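Local atomic coordinates of putative amidohydrolase (Unidentified, PDB entry 3FEQ), a protein that probably acts as a zinc-dependent prolidase of the amidohydrolase superfamily, hydrolysing dipeptides that end in proline. Residues C[94-97]-C[98-102]. Numbering follows the deposited sequence.
Sequences LDAM and LSRGF
The guanidinium of Arg100 folds back over the last turn of helix 90-99, one face lying on the Ala96 carbonyl, whose O sits 3.7 Å above the plane near its centre. A bend at chi3 (-80°) turns the chain back, bringing NH1 against Ala96 CB and NH2 to 3.5 Å from Met97 CG. Beyond that carbon the Met97 chain runs on extended and buried to touch Val66 of strand 56-66. The nitrogens of Arg100 find their partners outside the turn: NE bonds to Gln332 and NH1 forms a salt bridge with Glu394, which would fix the flat group over the helix end.

Arg100 N closes an ordinary helical bond to Ala96 O; Ser99 OG, set between its own backbone N and carbonyl carbon (chi1 77°), also bonds to Ala96 O, at 2.9 Å, both donors arriving from one face of the carbonyl plane. The helix then ends in a Schellman motif. Gly101 adopts a positive phi of 104°, and Phe102 N reaches back to Met97 O at 3.1 Å, while Gly101 N bonds to Leu98 O. The same Met97 O lies in the plane of the Phe102 ring, 3.5 Å from CD2 at its edge.

The turn thus carries helix 90-99 through Arg100 and Gly101 into strand 102-107, closing a beta-alpha-beta crossover of the TIM-barrel-like domain from parallel strand 56-66, whose Phe61 meets Phe102 edge-to-face; Leu98 and Ser99 touch Lys409 of strand 406-410.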
loop_
_atom_site.group_PDB
_atom_site.type_symbol
_atom_site.label_atom_id
_atom_site.label_comp_id
_atom_site.label_asym_id
_atom_site.label_seq_id
_atom_site.Cartn_x
_atom_site.Cartn_y
_atom_site.Cartn_z
ATOM N N LEU C 94 -15.641 27.700 -25.327
ATOM C CA LEU C 94 -14.445 28.400 -25.781
ATOM C C LEU C 94 -14.727 29.181 -27.053
ATOM O O LEU C 94 -14.356 30.339 -27.186
ATOM C CB LEU C 94 -13.324 27.404 -26.032
ATOM C CG LEU C 94 -12.540 26.921 -24.823
ATOM C CD1 LEU C 94 -11.715 25.705 -25.209
ATOM C CD2 LEU C 94 -11.658 28.035 -24.345
ATOM N N ASP C 95 -15.410 28.533 -27.980
ATOM C CA ASP C 95 -15.726 29.138 -29.248
ATOM C C ASP C 95 -16.561 30.402 -29.054
ATOM O O ASP C 95 -16.343 31.411 -29.728
ATOM C CB ASP C 95 -16.466 28.133 -30.126
ATOM C CG ASP C 95 -16.456 28.523 -31.582
ATOM O OD1 ASP C 95 -15.382 28.921 -32.085
ATOM O OD2 ASP C 95 -17.523 28.452 -32.222
ATOM N N ALA C 96 -17.490 30.346 -28.104
ATOM C CA ALA C 96 -18.370 31.459 -27.818
ATOM C C ALA C 96 -17.642 32.633 -27.149
ATOM O O ALA C 96 -17.882 33.792 -27.497
ATOM C CB ALA C 96 -19.546 30.999 -26.982
ATOM N N MET C 97 -16.736 32.343 -26.219
ATOM C CA MET C 97 -15.962 33.409 -25.572
ATOM C C MET C 97 -15.177 34.204 -26.624
ATOM O O MET C 97 -15.045 35.440 -26.534
ATOM C CB MET C 97 -14.993 32.841 -24.534
ATOM C CG MET C 97 -15.623 32.375 -23.237
ATOM S SD MET C 97 -14.345 31.856 -22.079
ATOM C CE MET C 97 -15.335 31.289 -20.729
ATOM N N LEU C 98 -14.677 33.492 -27.630
ATOM C CA LEU C 98 -13.853 34.113 -28.644
ATOM C C LEU C 98 -14.709 35.033 -29.497
ATOM O O LEU C 98 -14.315 36.161 -29.777
ATOM C CB LEU C 98 -13.151 33.061 -29.503
ATOM C CG LEU C 98 -12.233 33.567 -30.606
ATOM C CD1 LEU C 98 -11.008 34.272 -30.028
ATOM C CD2 LEU C 98 -11.836 32.418 -31.539
ATOM N N SER C 99 -15.916 34.583 -29.830
ATOM C CA SER C 99 -16.808 35.383 -30.659
ATOM C C SER C 99 -17.275 36.663 -29.964
ATOM O O SER C 99 -17.523 37.667 -30.608
ATOM C CB SER C 99 -17.999 34.558 -31.160
ATOM O OG SER C 99 -18.958 34.381 -30.141
ATOM N N ARG C 100 -17.364 36.640 -28.648
ATOM C CA ARG C 100 -17.693 37.844 -27.918
ATOM C C ARG C 100 -16.520 38.829 -27.841
ATOM O O ARG C 100 -16.665 39.907 -27.288
ATOM C CB ARG C 100 -18.175 37.486 -26.517
ATOM C CG ARG C 100 -19.447 36.679 -26.511
ATOM C CD ARG C 100 -20.001 36.556 -25.109
ATOM N NE ARG C 100 -19.312 35.529 -24.336
ATOM C CZ ARG C 100 -19.686 34.260 -24.306
ATOM N NH1 ARG C 100 -20.739 33.878 -25.012
ATOM N NH2 ARG C 100 -19.005 33.382 -23.585
ATOM N N GLY C 101 -15.360 38.460 -28.375
ATOM C CA GLY C 101 -14.213 39.369 -28.379
ATOM C C GLY C 101 -13.115 39.071 -27.365
ATOM O O GLY C 101 -12.131 39.797 -27.271
ATOM N N PHE C 102 -13.267 37.997 -26.600
ATOM C CA PHE C 102 -12.231 37.605 -25.656
ATOM C C PHE C 102 -11.171 36.773 -26.345
ATOM O O PHE C 102 -11.469 35.724 -26.926
ATOM C CB PHE C 102 -12.842 36.860 -24.483
ATOM C CG PHE C 102 -13.730 37.719 -23.643
ATOM C CD1 PHE C 102 -13.202 38.485 -22.615
ATOM C CD2 PHE C 102 -15.081 37.830 -23.930
ATOM C CE1 PHE C 102 -14.015 39.309 -21.874
ATOM C CE2 PHE C 102 -15.892 38.655 -23.181
ATOM C CZ PHE C 102 -15.360 39.392 -22.156
#